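Local structure of dTDP-4-dehydrorhamnose reductase (Bacillus anthracis, 3SC6) at residues Lys166-Leu171 with Lys226-Ala231; Arg175-Val180 with Lys234-Pro239; Ala182-Ser187 with Cys218-Phe223; Tyr210-Thr215 with Leu268-Trp273. The protein catalyses the NADPH-dependent reduction of dTDP-4-dehydrorhamnose to dTDP-L-rhamnose, a step of the rhamnose biosynthetic pathway. One frame throughout, in Å; residues are numbered along the deposited sequence.

Contact 1: Lys166-Leu171 with Lys226-Ala231; sequences KTMIRL and KIFSYA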
loop_
_atom_site.group_PDB
_atom_site.type_symbol
_atom_site.label_atom_id
_atom_site.label_comp_id
_atom_site.label_asym_id
_atom_site.label_seq_id
_atom_site.Cartn_x
_atom_site.Cartn_y
_atom_site.Cartn_z
ATOM N N LYS A 166 10.680 10.409 6.659
ATOM C CA LYS A 166 11.661 11.367 6.132
ATOM C C LYS A 166 11.314 12.798 6.550
ATOM O O LYS A 166 12.205 13.610 6.774
ATOM C CB LYS A 166 11.749 11.308 4.603
ATOM C CG LYS A 166 12.243 9.996 4.000
ATOM C CD LYS A 166 12.245 10.106 2.468
ATOM C CE LYS A 166 12.717 8.838 1.783
ATOM N NZ LYS A 166 14.105 8.488 2.155
ATOM N N THR A 167 10.021 13.103 6.638
ATOM C CA THR A 167 9.571 14.441 7.028
ATOM C C THR A 167 9.981 14.787 8.462
ATOM O O THR A 167 10.458 15.893 8.717
ATOM C CB THR A 167 8.041 14.608 6.857
ATOM O OG1 THR A 167 7.691 14.438 5.478
ATOM C CG2 THR A 167 7.595 15.987 7.303
ATOM N N MET A 168 9.804 13.851 9.394
ATOM C CA MET A 168 10.174 14.098 10.790
ATOM C C MET A 168 11.673 14.364 10.939
ATOM O O MET A 168 12.073 15.275 11.659
ATOM C CB MET A 168 9.773 12.925 11.692
ATOM C CG MET A 168 8.275 12.617 11.785
ATOM S SD MET A 168 7.213 13.929 12.451
ATOM C CE MET A 168 6.662 14.775 10.973
ATOM N N ILE A 169 12.497 13.571 10.261
ATOM C CA ILE A 169 13.952 13.737 10.334
ATOM C C ILE A 169 14.395 15.045 9.682
ATOM O O ILE A 169 15.391 15.646 10.084
ATOM C CB ILE A 169 14.692 12.567 9.655
ATOM C CG1 ILE A 169 14.336 11.243 10.336
ATOM C CG2 ILE A 169 16.200 12.782 9.713
ATOM C CD1 ILE A 169 15.022 10.049 9.726
ATOM N N ARG A 170 13.644 15.480 8.680
ATOM C CA ARG A 170 13.939 16.708 7.957
ATOM C C ARG A 170 13.579 17.912 8.817
ATOM O O ARG A 170 14.380 18.833 8.983
ATOM C CB ARG A 170 13.125 16.731 6.666
ATOM C CG ARG A 170 13.353 17.922 5.742
ATOM C CD ARG A 170 12.451 17.781 4.525
ATOM N NE ARG A 170 12.705 16.515 3.834
ATOM C CZ ARG A 170 12.032 16.082 2.769
ATOM N NH1 ARG A 170 11.046 16.807 2.250
ATOM N NH2 ARG A 170 12.345 14.913 2.223
ATOM N N LEU A 171 12.368 17.890 9.368
ATOM C CA LEU A 171 11.882 18.974 10.211
ATOM C C LEU A 171 12.475 18.904 11.617
ATOM O O LEU A 171 12.787 19.932 12.218
ATOM C CB LEU A 171 10.353 18.932 10.290
ATOM C CG LEU A 171 9.614 19.059 8.952
ATOM C CD1 LEU A 171 8.110 18.931 9.152
ATOM C CD2 LEU A 171 9.948 20.373 8.257
ATOM N N LYS A 226 9.072 7.604 18.569
ATOM C CA LYS A 226 9.980 6.499 18.325
ATOM C C LYS A 226 10.881 6.695 17.093
ATOM O O LYS A 226 11.932 6.061 16.992
ATOM C CB LYS A 226 9.232 5.162 18.354
ATOM C CG LYS A 226 10.131 3.952 18.177
ATOM C CD LYS A 226 9.410 2.648 18.484
ATOM C CE LYS A 226 8.981 2.589 19.962
ATOM N NZ LYS A 226 8.288 1.317 20.310
ATOM N N ILE A 227 10.486 7.566 16.167
ATOM C CA ILE A 227 11.321 7.816 14.997
ATOM C C ILE A 227 12.544 8.581 15.494
ATOM O O ILE A 227 13.671 8.308 15.077
ATOM C CB ILE A 227 10.605 8.621 13.893
ATOM C CG1 ILE A 227 9.466 7.796 13.293
ATOM C CG2 ILE A 227 11.572 8.957 12.771
ATOM C CD1 ILE A 227 8.708 8.504 12.189
ATOM N N PHE A 228 12.315 9.524 16.410
ATOM C CA PHE A 228 13.404 10.319 16.968
ATOM C C PHE A 228 14.212 9.479 17.944
ATOM O O PHE A 228 15.383 9.754 18.180
ATOM C CB PHE A 228 12.895 11.583 17.666
ATOM C CG PHE A 228 12.098 12.488 16.774
ATOM C CD1 PHE A 228 12.582 12.856 15.536
ATOM C CD2 PHE A 228 10.898 13.025 17.201
ATOM C CE1 PHE A 228 11.858 13.692 14.710
ATOM C CE2 PHE A 228 10.175 13.875 16.386
ATOM C CZ PHE A 228 10.658 14.209 15.138
ATOM N N SER A 229 13.576 8.463 18.521
ATOM C CA SER A 229 14.250 7.584 19.463
ATOM C C SER A 229 15.381 6.868 18.727
ATOM O O SER A 229 16.521 6.870 19.192
ATOM C CB SER A 229 13.271 6.575 20.063
ATOM O OG SER A 229 13.924 5.722 20.987
ATOM N N TYR A 230 15.066 6.257 17.582
ATOM C CA TYR A 230 16.088 5.555 16.796
ATOM C C TYR A 230 17.008 6.542 16.090
ATOM O O TYR A 230 18.186 6.256 15.881
ATOM C CB TYR A 230 15.495 4.580 15.771
ATOM C CG TYR A 230 14.748 3.403 16.360
ATOM C CD1 TYR A 230 15.440 2.296 16.841
ATOM C CD2 TYR A 230 13.363 3.353 16.358
ATOM C CE1 TYR A 230 14.774 1.206 17.363
ATOM C CE2 TYR A 230 12.687 2.257 16.871
ATOM C CZ TYR A 230 13.396 1.190 17.371
ATOM O OH TYR A 230 12.726 0.102 17.879
ATOM N N ALA A 231 16.468 7.698 15.713
ATOM C CA ALA A 231 17.260 8.718 15.038
ATOM C C ALA A 231 18.203 9.374 16.049
ATOM O O ALA A 231 19.186 10.016 15.673
ATOM C CB ALA A 231 16.356 9.754 14.403
#
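A packed pair of helices in the part of the chain beyond the NADP-binding strands brings M168 and I169 of helix 164-172 against I227 and F228 of helix 220-231. The axes of the two segments approach to 10.2 Å and cross at -64°, so the helices diverge on leaving the contact and the touching residues are few.

F228 turns the edge of its ring towards the first helix. Its CE1 lies 3.4 Å from M168 O, which sits close to the ring plane, and 3.7 Å from M168 CB. The methionine chain then bends at chi2 (-61°), which sets the sulfur beside the same ring in an oblique Met-aromatic contact: M168 SD is 5.5 Å from the ring centroid, 58° off the normal.

I227 divides its two branches between neighbouring residues. CD1, at the end of the longer branch, reaches M168 CG at 4.2 Å, the two side chains crossing at about a right angle. The short branch, CG2, faces I169 CG1 at 4.3 Å.

The interface is therefore apolar and mostly buried, with side chains from one turn of each helix doing the packing. Helix 273-283 adds F281 against I169 and L277 against I227, while strand 177-181 supplies I178 and V180 as neighbours of M168.

Contact 2: Arg175-Val180 with Lys234-Pro239; sequences REEISV and KVNVLP
I178 O is approached by two groups from the facing strand: L238 N donates to it at 3.0 Å, and V237 CA brings a weaker C-H contact at 3.1 Å. The amide comes from above the carbonyl plane, 44° out of it. L238 answers with its own carbonyl, since V180 N donates to L238 O at 3.0 Å. One step earlier, I178 N donates to N236 O at 2.9 Å. The first bond of the series, from N236 N to E176 O, is weak at 3.4 Å.

These alternating bonds pair 177-180 with 236-239 in parallel register, a two-stranded sheet separate from the main Rossmann sheet. Its outer face carries E177, S179, N236 and L238. There the extended E177 chain runs over N236, CG to CB 3.8 Å, with the carboxylate and amide planes turned 27° apart, and E177 OE1 ends 3.6 Å from L238 CD1.

The other face is apolar. I178 holds CG1 anti to its backbone N (chi1 -174°), which leaves the CG2 branch to meet V235 CG1 at 4.1 Å. V180 CG2 packs obliquely on V237 CG1. This face is covered by two helices: L171 of helix 164-172 lies on I178, while helix 220-231 lays W220 on V180, and F221 and F228 on V237.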
loop_
_atom_site.group_PDB
_atom_site.type_symbol
_atom_site.label_atom_id
_atom_site.label_comp_id
_atom_site.label_asym_id
_atom_site.label_seq_id
_atom_site.Cartn_x
_atom_site.Cartn_y
_atom_site.Cartn_z
ATOM N N ARG A 175 13.529 22.027 14.283
ATOM C CA ARG A 175 12.651 22.321 15.423
ATOM C C ARG A 175 13.152 21.907 16.795
ATOM O O ARG A 175 14.007 21.030 16.950
ATOM C CB ARG A 175 11.248 21.710 15.257
ATOM C CG ARG A 175 10.333 22.340 14.228
ATOM C CD ARG A 175 10.845 22.314 12.830
ATOM N NE ARG A 175 9.870 22.935 11.951
ATOM C CZ ARG A 175 10.028 23.094 10.646
ATOM N NH1 ARG A 175 9.072 23.675 9.942
ATOM N NH2 ARG A 175 11.139 22.679 10.046
ATOM N N GLU A 176 12.571 22.576 17.784
ATOM C CA GLU A 176 12.854 22.357 19.182
ATOM C C GLU A 176 11.654 21.550 19.692
ATOM O O GLU A 176 11.763 20.779 20.645
ATOM C CB GLU A 176 13.007 23.707 19.894
ATOM C CG GLU A 176 13.368 23.628 21.369
ATOM C CD GLU A 176 13.570 25.002 21.997
ATOM O OE1 GLU A 176 13.908 25.063 23.193
ATOM O OE2 GLU A 176 13.410 26.019 21.296
ATOM N N GLU A 177 10.511 21.743 19.029
ATOM C CA GLU A 177 9.253 21.059 19.337
ATOM C C GLU A 177 8.476 20.913 18.036
ATOM O O GLU A 177 8.591 21.756 17.148
ATOM C CB GLU A 177 8.389 21.828 20.339
ATOM C CG GLU A 177 8.999 22.031 21.712
ATOM C CD GLU A 177 8.056 22.751 22.664
ATOM O OE1 GLU A 177 6.942 23.132 22.238
ATOM O OE2 GLU A 177 8.431 22.934 23.841
ATOM N N ILE A 178 7.681 19.852 17.926
ATOM C CA ILE A 178 6.888 19.618 16.717
ATOM C C ILE A 178 5.589 18.889 17.067
ATOM O O ILE A 178 5.604 17.856 17.731
ATOM C CB ILE A 178 7.704 18.841 15.661
ATOM C CG1 ILE A 178 6.923 18.723 14.350
ATOM C CG2 ILE A 178 8.115 17.473 16.198
ATOM C CD1 ILE A 178 7.685 18.007 13.253
ATOM N N SER A 179 4.466 19.437 16.615
ATOM C CA SER A 179 3.159 18.847 16.890
ATOM C C SER A 179 2.703 17.844 15.828
ATOM O O SER A 179 2.731 18.129 14.628
ATOM C CB SER A 179 2.115 19.952 17.074
ATOM O OG SER A 179 2.024 20.768 15.923
ATOM N N VAL A 180 2.273 16.674 16.297
ATOM C CA VAL A 180 1.802 15.587 15.440
ATOM C C VAL A 180 0.469 15.029 15.940
ATOM O O VAL A 180 0.258 14.900 17.145
ATOM C CB VAL A 180 2.814 14.429 15.432
ATOM C CG1 VAL A 180 2.278 13.256 14.626
ATOM C CG2 VAL A 180 4.161 14.900 14.899
ATOM N N LYS A 234 17.070 14.798 19.960
ATOM C CA LYS A 234 16.349 15.346 21.102
ATOM C C LYS A 234 15.366 16.428 20.661
ATOM O O LYS A 234 15.736 17.589 20.492
ATOM C CB LYS A 234 17.336 15.888 22.141
ATOM C CG LYS A 234 18.287 14.818 22.688
ATOM C CD LYS A 234 19.282 15.367 23.714
ATOM C CE LYS A 234 18.596 15.950 24.945
ATOM N NZ LYS A 234 19.583 16.464 25.937
ATOM N N VAL A 235 14.112 16.024 20.470
ATOM C CA VAL A 235 13.049 16.927 20.048
ATOM C C VAL A 235 11.740 16.520 20.718
ATOM O O VAL A 235 11.478 15.336 20.911
ATOM C CB VAL A 235 12.856 16.886 18.522
ATOM C CG1 VAL A 235 11.690 17.768 18.107
ATOM C CG2 VAL A 235 14.139 17.307 17.810
ATOM N N ASN A 236 10.920 17.505 21.071
ATOM C CA ASN A 236 9.641 17.240 21.721
ATOM C C ASN A 236 8.521 17.090 20.711
ATOM O O ASN A 236 8.579 17.655 19.621
ATOM C CB ASN A 236 9.287 18.375 22.677
ATOM C CG ASN A 236 10.320 18.566 23.760
ATOM O OD1 ASN A 236 11.284 17.805 23.854
ATOM N ND2 ASN A 236 10.124 19.584 24.590
ATOM N N VAL A 237 7.497 16.331 21.085
ATOM C CA VAL A 237 6.350 16.106 20.218
ATOM C C VAL A 237 5.077 16.468 20.980
ATOM O O VAL A 237 4.823 15.936 22.061
ATOM C CB VAL A 237 6.280 14.648 19.738
ATOM C CG1 VAL A 237 5.054 14.441 18.866
ATOM C CG2 VAL A 237 7.545 14.281 18.977
ATOM N N LEU A 238 4.285 17.376 20.414
ATOM C CA LEU A 238 3.042 17.816 21.043
ATOM C C LEU A 238 1.834 17.123 20.415
ATOM O O LEU A 238 1.632 17.211 19.210
ATOM C CB LEU A 238 2.899 19.335 20.907
ATOM C CG LEU A 238 4.028 20.177 21.519
ATOM C CD1 LEU A 238 3.808 21.656 21.241
ATOM C CD2 LEU A 238 4.156 19.925 23.015
ATOM N N PRO A 239 1.017 16.442 21.238
ATOM C CA PRO A 239 -0.160 15.746 20.728
ATOM C C PRO A 239 -1.298 16.693 20.366
ATOM O O PRO A 239 -1.740 17.469 21.210
ATOM C CB PRO A 239 -0.572 14.862 21.904
ATOM C CG PRO A 239 -0.127 15.603 23.100
ATOM C CD PRO A 239 1.120 16.341 22.705
#

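Contact 3: Ala182-Ser187 with Cys218-Phe223; sequences ADQIGS and CSWFEF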
loop_
_atom_site.group_PDB
_atom_site.type_symbol
_atom_site.label_atom_id
_atom_site.label_comp_id
_atom_site.label_asym_id
_atom_site.label_seq_id
_atom_site.Cartn_x
_atom_site.Cartn_y
_atom_site.Cartn_z
ATOM N N ALA A 182 -2.414 12.820 17.322
ATOM C CA ALA A 182 -2.344 11.706 18.277
ATOM C C ALA A 182 -3.686 11.010 18.537
ATOM O O ALA A 182 -3.779 10.157 19.416
ATOM C CB ALA A 182 -1.750 12.193 19.593
ATOM N N ASP A 183 -4.718 11.369 17.778
ATOM C CA ASP A 183 -6.040 10.761 17.950
ATOM C C ASP A 183 -6.410 9.834 16.784
ATOM O O ASP A 183 -7.585 9.527 16.571
ATOM C CB ASP A 183 -7.112 11.837 18.168
ATOM C CG ASP A 183 -7.192 12.829 17.024
ATOM O OD1 ASP A 183 -8.055 13.729 17.082
ATOM O OD2 ASP A 183 -6.390 12.715 16.073
ATOM N N GLN A 184 -5.394 9.404 16.034
ATOM C CA GLN A 184 -5.573 8.502 14.895
ATOM C C GLN A 184 -4.595 7.347 15.045
ATOM O O GLN A 184 -3.388 7.515 14.855
ATOM C CB GLN A 184 -5.326 9.206 13.560
ATOM C CG GLN A 184 -6.265 10.345 13.262
ATOM C CD GLN A 184 -5.984 10.983 11.915
ATOM O OE1 GLN A 184 -5.099 10.547 11.180
ATOM N NE2 GLN A 184 -6.745 12.017 11.580
ATOM N N ILE A 185 -5.122 6.180 15.394
ATOM C CA ILE A 185 -4.306 4.994 15.576
ATOM C C ILE A 185 -4.187 4.214 14.275
ATOM O O ILE A 185 -5.144 4.121 13.505
ATOM C CB ILE A 185 -4.886 4.091 16.683
ATOM C CG1 ILE A 185 -4.944 4.860 18.006
ATOM C CG2 ILE A 185 -4.050 2.833 16.850
ATOM C CD1 ILE A 185 -5.494 4.050 19.162
ATOM N N GLY A 186 -2.999 3.666 14.030
ATOM C CA GLY A 186 -2.739 2.892 12.825
ATOM C C GLY A 186 -1.543 1.977 12.992
ATOM O O GLY A 186 -1.035 1.803 14.098
ATOM N N SER A 187 -1.091 1.391 11.890
ATOM C CA SER A 187 0.050 0.488 11.925
ATOM C C SER A 187 1.013 0.750 10.763
ATOM O O SER A 187 0.760 0.332 9.630
ATOM C CB SER A 187 -0.432 -0.960 11.894
ATOM O OG SER A 187 -1.172 -1.210 10.718
ATOM N N CYS A 218 -0.577 1.733 16.650
ATOM C CA CYS A 218 0.327 2.851 16.865
ATOM C C CYS A 218 -0.430 4.168 16.669
ATOM O O CYS A 218 -1.655 4.187 16.692
ATOM C CB CYS A 218 1.472 2.713 15.856
ATOM S SG CYS A 218 2.768 3.911 15.931
ATOM N N SER A 219 0.300 5.265 16.499
ATOM C CA SER A 219 -0.302 6.585 16.288
ATOM C C SER A 219 0.804 7.479 15.759
ATOM O O SER A 219 1.961 7.305 16.141
ATOM C CB SER A 219 -0.862 7.165 17.585
ATOM O OG SER A 219 0.163 7.362 18.542
ATOM N N TRP A 220 0.466 8.436 14.898
ATOM C CA TRP A 220 1.488 9.324 14.341
ATOM C C TRP A 220 2.341 9.917 15.444
ATOM O O TRP A 220 3.549 10.082 15.284
ATOM C CB TRP A 220 0.887 10.439 13.485
ATOM C CG TRP A 220 0.073 9.938 12.342
ATOM C CD1 TRP A 220 -1.285 9.938 12.240
ATOM C CD2 TRP A 220 0.563 9.258 11.183
ATOM N NE1 TRP A 220 -1.670 9.361 11.057
ATOM C CE2 TRP A 220 -0.553 8.927 10.391
ATOM C CE3 TRP A 220 1.841 8.918 10.725
ATOM C CZ2 TRP A 220 -0.434 8.268 9.169
ATOM C CZ3 TRP A 220 1.961 8.267 9.512
ATOM C CH2 TRP A 220 0.828 7.949 8.746
ATOM N N PHE A 221 1.697 10.225 16.565
ATOM C CA PHE A 221 2.358 10.798 17.729
ATOM C C PHE A 221 3.389 9.828 18.327
ATOM O O PHE A 221 4.571 10.165 18.416
ATOM C CB PHE A 221 1.295 11.200 18.754
ATOM C CG PHE A 221 1.845 11.773 20.022
ATOM C CD1 PHE A 221 2.188 13.111 20.100
ATOM C CD2 PHE A 221 1.956 10.988 21.159
ATOM C CE1 PHE A 221 2.678 13.648 21.273
ATOM C CE2 PHE A 221 2.438 11.518 22.339
ATOM C CZ PHE A 221 2.801 12.853 22.396
ATOM N N GLU A 222 2.947 8.635 18.728
ATOM C CA GLU A 222 3.857 7.632 19.305
ATOM C C GLU A 222 4.892 7.209 18.275
ATOM O O GLU A 222 6.045 6.921 18.608
ATOM C CB GLU A 222 3.091 6.397 19.774
ATOM C CG GLU A 222 2.096 6.651 20.883
ATOM C CD GLU A 222 1.332 5.398 21.278
ATOM O OE1 GLU A 222 1.514 4.345 20.623
ATOM O OE2 GLU A 222 0.536 5.472 22.241
ATOM N N PHE A 223 4.460 7.159 17.022
ATOM C CA PHE A 223 5.325 6.780 15.921
ATOM C C PHE A 223 6.382 7.864 15.773
ATOM O O PHE A 223 7.569 7.569 15.651
ATOM C CB PHE A 223 4.483 6.579 14.651
ATOM C CG PHE A 223 5.270 6.174 13.438
ATOM C CD1 PHE A 223 5.797 4.902 13.340
ATOM C CD2 PHE A 223 5.361 7.009 12.345
ATOM C CE1 PHE A 223 6.491 4.510 12.222
ATOM C CE2 PHE A 223 6.042 6.612 11.215
ATOM C CZ PHE A 223 6.606 5.363 11.155
#
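Among the polar contacts, G186 N points at C218 O, 3.0 Å away with an N-H...O angle of 149°, although the position of that oxygen in the model is less certain. Next to it Q184 O receives a C-H contact from S219 CA at 3.5 Å. Further out, the extended Q184 chain sets OE1 3.6 Å from W220 NE1, at the edge of the indole and near its plane. The amide is turned 67° from the ring, and the pair is a polar approach without a hydrogen bond.

The two backbones run antiparallel here, as a loosely bonded edge where strand 185-190 of the main mixed sheet meets the short strand 218-219. The second of these leads straight into helix 220-231. S219 is the N-cap of that helix: its OG, held between the backbone N and carbonyl carbon (chi1 62°), accepts from E222 N at 3.1 Å. The main chain follows suit, F223 N donating to S219 O at 2.7 Å.

Apolar packing is concentrated at the other end. A182 CB rests against F221 CB, and the phenyl ring swings away from it, with CG anti to the backbone N, to lie against V237 and P239 of strand 236-240.

Aromatic contacts continue beyond the pair of segments. The W220 indole stacks on the ring of W155 and also meets F164, and its side chain comes to about 7 Å from the bound NADP at nearest approach.

Contact 4: Tyr210-Thr215 with Leu268-Trp273; sequences YHVSNT and LQMPSW
T215 is held by three hydrogen bonds to consecutive parts of the opposing loop, and this end of the contact is the firmly bonded one. Its N donates to P271 O at 2.8 Å, and its O accepts from W273 N at 3.0 Å, the donor lying in the carbonyl plane. The side chain adds a third bond, T215 OG1 to M270 O at 2.8 Å, coming from 47° above that carbonyl plane. At the edge of the W273 indole, near its plane, T215 O also faces CD1.

The buried side is filled by M270. The bend at chi2 (-68°) lays SD on V212 CG1 at 3.7 Å, the two side chains crossing at about a right angle. A further bend at chi3 turns the terminal CE to within 3.7 Å of N214 ND2, and N214 CB packs on W273 CB at 3.9 Å.

Looser coupling is found beyond this. A water joins N214 OD1 to W273 O, and N214 OD1 also accepts from Y190 N, so the amide is oriented from outside the two segments. On the more exposed side, the P271 ring only just approaches N214.

The two backbone bonds make a single bridge of T215 with S272, just before helix 273-283. S272 is the N-cap of that helix, its OG bonded to E275 N. The contact joins the loop that follows strand 208-211 of the Rossmann sheet to the last helix of the fold, with the S213 side chain about 8 Å from the bound NADP at nearest approach.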
loop_
_atom_site.group_PDB
_atom_site.type_symbol
_atom_site.label_atom_id
_atom_site.label_comp_id
_atom_site.label_asym_id
_atom_site.label_seq_id
_atom_site.Cartn_x
_atom_site.Cartn_y
_atom_site.Cartn_z
ATOM N N TYR A 210 -5.895 -10.492 1.236
ATOM C CA TYR A 210 -4.977 -10.538 2.378
ATOM C C TYR A 210 -4.611 -9.193 2.981
ATOM O O TYR A 210 -4.344 -8.233 2.252
ATOM C CB TYR A 210 -3.648 -11.140 1.935
ATOM C CG TYR A 210 -3.665 -12.586 1.530
ATOM C CD1 TYR A 210 -3.275 -13.570 2.428
ATOM C CD2 TYR A 210 -4.053 -12.970 0.256
ATOM C CE1 TYR A 210 -3.261 -14.892 2.072
ATOM C CE2 TYR A 210 -4.052 -14.303 -0.114
ATOM C CZ TYR A 210 -3.655 -15.262 0.806
ATOM O OH TYR A 210 -3.646 -16.592 0.467
ATOM N N HIS A 211 -4.587 -9.121 4.312
ATOM C CA HIS A 211 -4.209 -7.884 4.971
ATOM C C HIS A 211 -2.743 -8.018 5.353
ATOM O O HIS A 211 -2.390 -8.859 6.178
ATOM C CB HIS A 211 -5.024 -7.551 6.222
ATOM C CG HIS A 211 -6.478 -7.329 5.970
ATOM N ND1 HIS A 211 -7.433 -7.445 6.952
ATOM C CD2 HIS A 211 -7.150 -7.084 4.821
ATOM C CE1 HIS A 211 -8.622 -7.202 6.432
ATOM N NE2 HIS A 211 -8.480 -6.996 5.140
ATOM N N VAL A 212 -1.894 -7.195 4.746
ATOM C CA VAL A 212 -0.466 -7.227 5.027
ATOM C C VAL A 212 -0.012 -5.886 5.581
ATOM O O VAL A 212 -0.052 -4.864 4.888
ATOM C CB VAL A 212 0.347 -7.546 3.769
ATOM C CG1 VAL A 212 1.836 -7.563 4.094
ATOM C CG2 VAL A 212 -0.091 -8.883 3.188
ATOM N N SER A 213 0.417 -5.902 6.839
ATOM C CA SER A 213 0.885 -4.712 7.527
ATOM C C SER A 213 1.747 -5.170 8.667
ATOM O O SER A 213 1.722 -6.344 9.025
ATOM C CB SER A 213 -0.289 -3.934 8.118
ATOM O OG SER A 213 -1.204 -3.537 7.118
ATOM N N ASN A 214 2.519 -4.259 9.243
ATOM C CA ASN A 214 3.359 -4.624 10.363
ATOM C C ASN A 214 2.466 -4.793 11.583
ATOM O O ASN A 214 1.413 -4.160 11.687
ATOM C CB ASN A 214 4.458 -3.590 10.604
ATOM C CG ASN A 214 5.450 -3.505 9.455
ATOM O OD1 ASN A 214 6.254 -2.582 9.386
ATOM N ND2 ASN A 214 5.386 -4.463 8.545
ATOM N N THR A 215 2.887 -5.671 12.487
ATOM C CA THR A 215 2.152 -5.966 13.710
ATOM C C THR A 215 2.080 -4.792 14.675
ATOM O O THR A 215 2.928 -3.903 14.654
ATOM C CB THR A 215 2.821 -7.141 14.456
ATOM O OG1 THR A 215 2.850 -8.291 13.604
ATOM C CG2 THR A 215 2.077 -7.477 15.742
ATOM N N LEU A 268 4.055 -16.815 8.082
ATOM C CA LEU A 268 4.432 -16.312 9.396
ATOM C C LEU A 268 3.950 -14.873 9.541
ATOM O O LEU A 268 3.675 -14.194 8.547
ATOM C CB LEU A 268 5.946 -16.387 9.623
ATOM C CG LEU A 268 6.587 -17.777 9.617
ATOM C CD1 LEU A 268 8.093 -17.652 9.801
ATOM C CD2 LEU A 268 5.985 -18.661 10.706
ATOM N N GLN A 269 3.849 -14.411 10.782
ATOM C CA GLN A 269 3.395 -13.055 11.056
ATOM C C GLN A 269 4.417 -12.007 10.647
ATOM O O GLN A 269 5.623 -12.247 10.675
ATOM C CB GLN A 269 3.067 -12.885 12.544
ATOM C CG GLN A 269 1.951 -13.793 13.048
ATOM C CD GLN A 269 1.648 -13.589 14.526
ATOM O OE1 GLN A 269 2.267 -12.757 15.195
ATOM N NE2 GLN A 269 0.688 -14.353 15.042
ATOM N N MET A 270 3.907 -10.845 10.256
ATOM C CA MET A 270 4.730 -9.723 9.845
ATOM C C MET A 270 5.453 -9.187 11.069
ATOM O O MET A 270 5.018 -9.419 12.199
ATOM C CB MET A 270 3.835 -8.605 9.300
ATOM C CG MET A 270 3.058 -8.933 8.037
ATOM S SD MET A 270 4.110 -9.129 6.593
ATOM C CE MET A 270 4.824 -7.490 6.477
ATOM N N PRO A 271 6.577 -8.487 10.858
ATOM C CA PRO A 271 7.276 -7.937 12.009
ATOM C C PRO A 271 6.455 -6.783 12.570
ATOM O O PRO A 271 5.523 -6.317 11.910
ATOM C CB PRO A 271 8.589 -7.410 11.416
ATOM C CG PRO A 271 8.723 -8.063 10.084
ATOM C CD PRO A 271 7.338 -8.321 9.607
ATOM N N SER A 272 6.783 -6.325 13.774
ATOM C CA SER A 272 6.051 -5.218 14.377
ATOM C C SER A 272 6.451 -3.936 13.657
ATOM O O SER A 272 7.525 -3.867 13.065
ATOM C CB SER A 272 6.374 -5.109 15.862
ATOM O OG SER A 272 7.756 -4.884 16.051
ATOM N N TRP A 273 5.583 -2.927 13.696
ATOM C CA TRP A 273 5.872 -1.653 13.039
ATOM C C TRP A 273 7.144 -1.085 13.641
ATOM O O TRP A 273 7.950 -0.450 12.960
ATOM C CB TRP A 273 4.722 -0.658 13.222
ATOM C CG TRP A 273 4.442 -0.290 14.655
ATOM C CD1 TRP A 273 3.555 -0.890 15.501
ATOM C CD2 TRP A 273 5.060 0.760 15.405
ATOM N NE1 TRP A 273 3.580 -0.277 16.730
ATOM C CE2 TRP A 273 4.495 0.740 16.696
ATOM C CE3 TRP A 273 6.038 1.715 15.110
ATOM C CZ2 TRP A 273 4.874 1.640 17.689
ATOM C CZ3 TRP A 273 6.412 2.607 16.097
ATOM C CH2 TRP A 273 5.831 2.563 17.370
HETATM O O HOH W 1 7.082 -0.085 10.241
#

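In the fold
From the N terminus, helix 164-172 opens contact 1, which closes on helix 220-231. Strand 177-181 then opens contact 2, closed by strand 236-240, so the loops of contacts 1 and 2 cross. Contact 3, from 182-187 to 218-223, is a shorter loop contained within both. Contact 4 begins at 210-215, inside all three, and closes only at 268-273, crossing each of them. Contacts 1 and 2 lay two helices against the two-stranded sheet. Contact 3 joins this unit to the main sheet, and W273, touching C218, F223 and K226, links contact 4 to contacts 3 and 1.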